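Local coordinates for PrgX (Enterococcus faecalis, PDB 2AWI), which acts as the receptor for the peptide sex pheromone cCF10 and, as a probable DNA-binding repressor, regulates conjugation, at residues I190-S201 against A210-L220. The protein carries 1 engineered substitution. Sequence-based numbering, arbitrary orientation.
Sequences IQTVLKNALTIS and AQYYINQFEHL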
ATOM      1  N   ILE A 190      34.256   7.839  -6.106  1.00 28.34           N
ATOM      2  CA  ILE A 190      33.724   8.960  -6.855  1.00 28.28           C
ATOM      3  C   ILE A 190      32.217   9.080  -6.647  1.00 29.62           C
ATOM      4  O   ILE A 190      31.643  10.150  -6.855  1.00 26.15           O
ATOM      5  CB  ILE A 190      34.031   8.817  -8.353  1.00 26.25           C
ATOM      6  CG1 ILE A 190      33.303   7.600  -8.921  1.00 29.65           C
ATOM      7  CG2 ILE A 190      35.538   8.667  -8.557  1.00 25.13           C
ATOM      8  CD1 ILE A 190      33.499   7.420 -10.400  1.00 26.64           C
ATOM      9  N   GLN A 191      31.586   7.979  -6.227  1.00 23.89           N
ATOM     10  CA  GLN A 191      30.145   7.949  -5.981  1.00 25.10           C
ATOM     11  C   GLN A 191      29.787   8.451  -4.591  1.00 26.48           C
ATOM     12  O   GLN A 191      28.773   9.119  -4.407  1.00 27.94           O
ATOM     13  CB  GLN A 191      29.605   6.528  -6.140  1.00 24.65           C
ATOM     14  CG  GLN A 191      29.178   6.160  -7.548  1.00 21.34           C
ATOM     15  CD  GLN A 191      28.930   4.670  -7.707  1.00 29.31           C
ATOM     16  OE1 GLN A 191      29.861   3.895  -7.922  1.00 34.63           O
ATOM     17  NE2 GLN A 191      27.673   4.261  -7.587  1.00 22.17           N
ATOM     18  N   THR A 192      30.620   8.119  -3.612  1.00 24.79           N
ATOM     19  CA  THR A 192      30.378   8.523  -2.234  1.00 24.02           C
ATOM     20  C   THR A 192      30.238  10.038  -2.123  1.00 24.45           C
ATOM     21  O   THR A 192      29.367  10.537  -1.410  1.00 26.10           O
ATOM     22  CB  THR A 192      31.521   8.046  -1.313  1.00 25.25           C
ATOM     23  OG1 THR A 192      31.656   6.622  -1.425  1.00 23.11           O
ATOM     24  CG2 THR A 192      31.230   8.401   0.146  1.00 19.72           C
ATOM     25  N   VAL A 193      31.101  10.754  -2.839  1.00 25.35           N
ATOM     26  CA  VAL A 193      31.102  12.210  -2.845  1.00 26.32           C
ATOM     27  C   VAL A 193      29.742  12.744  -3.234  1.00 26.71           C
ATOM     28  O   VAL A 193      29.160  13.556  -2.528  1.00 27.53           O
ATOM     29  CB  VAL A 193      32.121  12.786  -3.861  1.00 32.37           C
ATOM     30  CG1 VAL A 193      32.011  14.301  -3.888  1.00 37.15           C
ATOM     31  CG2 VAL A 193      33.527  12.360  -3.503  1.00 29.89           C
ATOM     32  N   LEU A 194      29.238  12.280  -4.366  1.00 31.74           N
ATOM     33  CA  LEU A 194      27.959  12.747  -4.860  1.00 32.96           C
ATOM     34  C   LEU A 194      26.841  12.472  -3.877  1.00 34.84           C
ATOM     35  O   LEU A 194      26.040  13.356  -3.590  1.00 36.15           O
ATOM     36  CB  LEU A 194      27.654  12.100  -6.217  1.00 24.00           C
ATOM     37  CG  LEU A 194      28.824  12.165  -7.207  1.00 24.34           C
ATOM     38  CD1 LEU A 194      28.459  11.475  -8.504  1.00 24.37           C
ATOM     39  CD2 LEU A 194      29.190  13.615  -7.452  1.00 24.20           C
ATOM     40  N   LYS A 195      26.793  11.256  -3.344  1.00 27.31           N
ATOM     41  CA  LYS A 195      25.737  10.898  -2.409  1.00 25.77           C
ATOM     42  C   LYS A 195      25.773  11.797  -1.177  1.00 26.10           C
ATOM     43  O   LYS A 195      24.738  12.311  -0.748  1.00 25.85           O
ATOM     44  CB  LYS A 195      25.874   9.426  -2.010  1.00 26.74           C
ATOM     45  CG  LYS A 195      24.693   8.864  -1.223  1.00 28.75           C
ATOM     46  CD  LYS A 195      24.885   9.023   0.273  1.00 31.56           C
ATOM     47  CE  LYS A 195      26.056   8.186   0.771  1.00 32.18           C
ATOM     48  NZ  LYS A 195      26.304   8.353   2.234  1.00 33.06           N
ATOM     49  N   ASN A 196      26.961  11.988  -0.611  1.00 25.36           N
ATOM     50  CA  ASN A 196      27.097  12.832   0.565  1.00 26.27           C
ATOM     51  C   ASN A 196      26.812  14.288   0.233  1.00 27.05           C
ATOM     52  O   ASN A 196      26.174  15.000   1.010  1.00 28.46           O
ATOM     53  CB  ASN A 196      28.500  12.714   1.167  1.00 27.80           C
ATOM     54  CG  ASN A 196      28.746  11.361   1.792  1.00 31.27           C
ATOM     55  OD1 ASN A 196      27.809  10.667   2.178  1.00 24.99           O
ATOM     56  ND2 ASN A 196      30.012  10.985   1.913  1.00 33.44           N
ATOM     57  N   ALA A 197      27.281  14.728  -0.926  1.00 34.46           N
ATOM     58  CA  ALA A 197      27.063  16.105  -1.337  1.00 37.17           C
ATOM     59  C   ALA A 197      25.579  16.354  -1.572  1.00 35.82           C
ATOM     60  O   ALA A 197      25.054  17.391  -1.172  1.00 37.95           O
ATOM     61  CB  ALA A 197      27.853  16.408  -2.605  1.00 40.64           C
ATOM     62  N   LEU A 198      24.908  15.398  -2.211  1.00 31.58           N
ATOM     63  CA  LEU A 198      23.480  15.531  -2.508  1.00 32.40           C
ATOM     64  C   LEU A 198      22.603  15.497  -1.260  1.00 32.78           C
ATOM     65  O   LEU A 198      21.557  16.142  -1.209  1.00 34.72           O
ATOM     66  CB  LEU A 198      23.039  14.436  -3.485  1.00 35.81           C
ATOM     67  CG  LEU A 198      21.542  14.343  -3.794  1.00 34.69           C
ATOM     68  CD1 LEU A 198      21.020  15.701  -4.205  1.00 25.18           C
ATOM     69  CD2 LEU A 198      21.301  13.326  -4.896  1.00 31.65           C
ATOM     70  N   THR A 199      23.029  14.743  -0.255  1.00 32.02           N
ATOM     71  CA  THR A 199      22.278  14.648   0.988  1.00 31.30           C
ATOM     72  C   THR A 199      22.272  16.027   1.640  1.00 31.23           C
ATOM     73  O   THR A 199      21.234  16.532   2.059  1.00 32.76           O
ATOM     74  CB  THR A 199      22.930  13.629   1.955  1.00 26.70           C
ATOM     75  OG1 THR A 199      22.941  12.330   1.343  1.00 23.42           O
ATOM     76  CG2 THR A 199      22.163  13.562   3.267  1.00 19.25           C
ATOM     77  N   ILE A 200      23.451  16.627   1.722  1.00 41.12           N
ATOM     78  CA  ILE A 200      23.605  17.947   2.306  1.00 40.62           C
ATOM     79  C   ILE A 200      22.815  18.994   1.511  1.00 41.09           C
ATOM     80  O   ILE A 200      22.151  19.857   2.086  1.00 42.69           O
ATOM     81  CB  ILE A 200      25.098  18.330   2.346  1.00 30.96           C
ATOM     82  CG1 ILE A 200      25.829  17.409   3.334  1.00 28.79           C
ATOM     83  CG2 ILE A 200      25.255  19.792   2.725  1.00 28.47           C
ATOM     84  CD1 ILE A 200      27.363  17.524   3.313  1.00 28.30           C
ATOM     85  N   SER A 201      22.860  18.898   0.190  1.00 34.48           N
ATOM     86  CA  SER A 201      22.159  19.848  -0.661  1.00 36.37           C
ATOM     87  C   SER A 201      20.652  19.849  -0.468  1.00 39.14           C
ATOM     88  O   SER A 201      20.023  20.910  -0.496  1.00 40.48           O
ATOM     89  CB  SER A 201      22.488  19.572  -2.123  1.00 32.11           C
ATOM     90  OG  SER A 201      23.874  19.759  -2.335  1.00 35.99           O
ATOM     91  N   ALA A 210      21.499  20.430  -5.672  1.00 42.00           N
ATOM     92  CA  ALA A 210      21.001  19.063  -5.668  1.00 42.36           C
ATOM     93  C   ALA A 210      20.926  18.516  -7.084  1.00 42.57           C
ATOM     94  O   ALA A 210      21.352  17.392  -7.339  1.00 45.25           O
ATOM     95  CB  ALA A 210      19.624  18.998  -5.003  1.00 37.02           C
ATOM     96  N   GLN A 211      20.388  19.308  -8.006  1.00 41.62           N
ATOM     97  CA  GLN A 211      20.271  18.864  -9.388  1.00 43.15           C
ATOM     98  C   GLN A 211      21.665  18.627  -9.972  1.00 40.54           C
ATOM     99  O   GLN A 211      21.877  17.712 -10.767  1.00 39.92           O
ATOM    100  CB  GLN A 211      19.522  19.902 -10.229  1.00 58.55           C
ATOM    101  CG  GLN A 211      19.145  19.403 -11.623  1.00 62.51           C
ATOM    102  CD  GLN A 211      18.535  20.485 -12.506  1.00 69.51           C
ATOM    103  OE1 GLN A 211      18.086  20.211 -13.622  1.00 77.54           O
ATOM    104  NE2 GLN A 211      18.521  21.722 -12.013  1.00 74.73           N
ATOM    105  N   TYR A 212      22.619  19.455  -9.573  1.00 38.07           N
ATOM    106  CA  TYR A 212      23.970  19.303 -10.073  1.00 36.78           C
ATOM    107  C   TYR A 212      24.432  17.877  -9.798  1.00 36.31           C
ATOM    108  O   TYR A 212      24.778  17.137 -10.718  1.00 37.26           O
ATOM    109  CB  TYR A 212      24.919  20.304  -9.389  1.00 31.64           C
ATOM    110  CG  TYR A 212      26.380  20.037  -9.681  1.00 29.64           C
ATOM    111  CD1 TYR A 212      26.914  20.266 -10.950  1.00 27.29           C
ATOM    112  CD2 TYR A 212      27.213  19.488  -8.706  1.00 30.05           C
ATOM    113  CE1 TYR A 212      28.247  19.947 -11.241  1.00 25.66           C
ATOM    114  CE2 TYR A 212      28.542  19.165  -8.985  1.00 25.16           C
ATOM    115  CZ  TYR A 212      29.051  19.393 -10.253  1.00 30.07           C
ATOM    116  OH  TYR A 212      30.354  19.038 -10.543  1.00 34.97           O
ATOM    117  N   TYR A 213      24.424  17.500  -8.522  1.00 35.52           N
ATOM    118  CA  TYR A 213      24.864  16.175  -8.107  1.00 37.07           C
ATOM    119  C   TYR A 213      24.026  15.037  -8.683  1.00 37.09           C
ATOM    120  O   TYR A 213      24.566  14.007  -9.081  1.00 36.39           O
ATOM    121  CB  TYR A 213      24.903  16.117  -6.584  1.00 31.01           C
ATOM    122  CG  TYR A 213      25.928  17.069  -6.011  1.00 30.24           C
ATOM    123  CD1 TYR A 213      27.285  16.909  -6.290  1.00 33.96           C
ATOM    124  CD2 TYR A 213      25.542  18.147  -5.210  1.00 33.10           C
ATOM    125  CE1 TYR A 213      28.237  17.798  -5.788  1.00 31.59           C
ATOM    126  CE2 TYR A 213      26.483  19.040  -4.701  1.00 34.21           C
ATOM    127  CZ  TYR A 213      27.829  18.857  -4.994  1.00 35.85           C
ATOM    128  OH  TYR A 213      28.766  19.726  -4.485  1.00 33.92           O
ATOM    129  N   ILE A 214      22.711  15.220  -8.735  1.00 38.69           N
ATOM    130  CA  ILE A 214      21.845  14.199  -9.297  1.00 37.61           C
ATOM    131  C   ILE A 214      22.275  13.964 -10.742  1.00 39.53           C
ATOM    132  O   ILE A 214      22.267  12.833 -11.229  1.00 41.11           O
ATOM    133  CB  ILE A 214      20.366  14.641  -9.256  1.00 26.42           C
ATOM    134  CG1 ILE A 214      19.870  14.622  -7.805  1.00 22.82           C
ATOM    135  CG2 ILE A 214      19.511  13.738 -10.155  1.00 22.63           C
ATOM    136  CD1 ILE A 214      18.389  14.939  -7.652  1.00 27.87           C
ATOM    137  N   ASN A 215      22.661  15.038 -11.424  1.00 34.66           N
ATOM    138  CA  ASN A 215      23.108  14.940 -12.808  1.00 34.82           C
ATOM    139  C   ASN A 215      24.460  14.238 -12.897  1.00 32.48           C
ATOM    140  O   ASN A 215      24.667  13.380 -13.756  1.00 34.77           O
ATOM    141  CB  ASN A 215      23.211  16.332 -13.440  1.00 77.36           C
ATOM    142  CG  ASN A 215      21.853  16.963 -13.696  1.00 81.50           C
ATOM    143  OD1 ASN A 215      21.763  18.122 -14.101  1.00 87.52           O
ATOM    144  ND2 ASN A 215      20.791  16.199 -13.470  1.00 85.43           N
ATOM    145  N   GLN A 216      25.387  14.606 -12.016  1.00 32.50           N
ATOM    146  CA  GLN A 216      26.702  13.975 -12.023  1.00 33.39           C
ATOM    147  C   GLN A 216      26.565  12.466 -11.796  1.00 35.15           C
ATOM    148  O   GLN A 216      27.182  11.659 -12.494  1.00 33.10           O
ATOM    149  CB  GLN A 216      27.605  14.580 -10.941  1.00 31.60           C
ATOM    150  CG  GLN A 216      28.039  16.016 -11.206  1.00 31.23           C
ATOM    151  CD  GLN A 216      28.456  16.255 -12.652  1.00 32.10           C
ATOM    152  OE1 GLN A 216      29.268  15.517 -13.213  1.00 31.48           O
ATOM    153  NE2 GLN A 216      27.898  17.295 -13.258  1.00 31.23           N
ATOM    154  N   PHE A 217      25.742  12.089 -10.823  1.00 44.26           N
ATOM    155  CA  PHE A 217      25.546  10.682 -10.526  1.00 45.39           C
ATOM    156  C   PHE A 217      24.945   9.942 -11.710  1.00 45.00           C
ATOM    157  O   PHE A 217      25.415   8.869 -12.085  1.00 45.42           O
ATOM    158  CB  PHE A 217      24.631  10.495  -9.319  1.00 33.39           C
ATOM    159  CG  PHE A 217      24.421   9.055  -8.960  1.00 35.79           C
ATOM    160  CD1 PHE A 217      25.470   8.296  -8.442  1.00 33.46           C
ATOM    161  CD2 PHE A 217      23.197   8.437  -9.191  1.00 34.23           C
ATOM    162  CE1 PHE A 217      25.299   6.950  -8.166  1.00 32.92           C
ATOM    163  CE2 PHE A 217      23.019   7.084  -8.918  1.00 29.59           C
ATOM    164  CZ  PHE A 217      24.069   6.342  -8.406  1.00 28.44           C
ATOM    165  N   GLU A 218      23.899  10.512 -12.296  1.00 31.96           N
ATOM    166  CA  GLU A 218      23.249   9.871 -13.423  1.00 33.38           C
ATOM    167  C   GLU A 218      24.166   9.748 -14.626  1.00 33.72           C
ATOM    168  O   GLU A 218      24.029   8.829 -15.427  1.00 35.03           O
ATOM    169  CB  GLU A 218      21.967  10.618 -13.787  1.00 41.63           C
ATOM    170  CG  GLU A 218      20.842  10.378 -12.784  1.00 46.38           C
ATOM    171  CD  GLU A 218      20.443   8.909 -12.687  1.00 54.16           C
ATOM    172  OE1 GLU A 218      20.116   8.449 -11.569  1.00 45.96           O
ATOM    173  OE2 GLU A 218      20.447   8.213 -13.727  1.00 58.13           O
ATOM    174  N   HIS A 219      25.109  10.668 -14.755  1.00 33.21           N
ATOM    175  CA  HIS A 219      26.033  10.610 -15.871  1.00 33.63           C
ATOM    176  C   HIS A 219      26.991   9.429 -15.715  1.00 35.90           C
ATOM    177  O   HIS A 219      27.431   8.842 -16.706  1.00 37.57           O
ATOM    178  CB  HIS A 219      26.839  11.903 -15.976  1.00 31.67           C
ATOM    179  CG  HIS A 219      27.886  11.856 -17.041  1.00 28.71           C
ATOM    180  ND1 HIS A 219      27.577  11.702 -18.376  1.00 30.70           N
ATOM    181  CD2 HIS A 219      29.238  11.862 -16.965  1.00 22.65           C
ATOM    182  CE1 HIS A 219      28.694  11.610 -19.073  1.00 24.63           C
ATOM    183  NE2 HIS A 219      29.717  11.702 -18.242  1.00 23.53           N
ATOM    184  N   LEU A 220      27.325   9.091 -14.471  1.00 33.98           N
ATOM    185  CA  LEU A 220      28.220   7.972 -14.204  1.00 34.60           C
ATOM    186  C   LEU A 220      27.709   6.700 -14.870  1.00 33.79           C
ATOM    187  O   LEU A 220      28.500   5.851 -15.279  1.00 35.72           O
ATOM    188  CB  LEU A 220      28.351   7.719 -12.700  1.00 40.81           C
ATOM    189  CG  LEU A 220      29.036   8.756 -11.807  1.00 40.33           C
ATOM    190  CD1 LEU A 220      29.192   8.164 -10.407  1.00 37.16           C
ATOM    191  CD2 LEU A 220      30.400   9.126 -12.364  1.00 36.22           C
TER
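Ala197 O accepts two hydrogen bonds, from Ser201 N and from Ser201 OG, the latter 2.9 Å away and above the carbonyl plane rather than on a lone pair. This bond holds the Ser201 hydroxyl at the edge of the Tyr213 ring, with OG 3.6 Å from Tyr213 CE2. Over one face of the ring lies the methyl of Ala197, its CB 3.4 Å from the ring centroid and 12° off the normal, a CH-pi contact; Tyr212 CD2 lies against the opposite face. Tyr213 is thus a knob among Leu194, Ala197, Leu198 and Ser201, and its hydroxyl is hydrogen-bonded to Tyr165 OH. Leu194 returns the packing: with CG beside its own backbone N (chi1 -48°), it inserts between Tyr213, Gln216, Phe217 and Leu220, bringing CD1 to 3.6 Å from Phe217 N. Leu198 straddles the next turn, CD1 against Ala210 and CD2 pressed tightly on Ile214 CG1 at 3.5 Å. No hydrogen bond joins the segments. Their axes, 8.8 Å apart and inclined at 157°, form an antiparallel helical hairpin within the TPR-like C-terminal region, flanked by helices 150-159 and 165-172 on the Val193 and Tyr213 sides and by helix 230-248 beside Gln191 and Phe217.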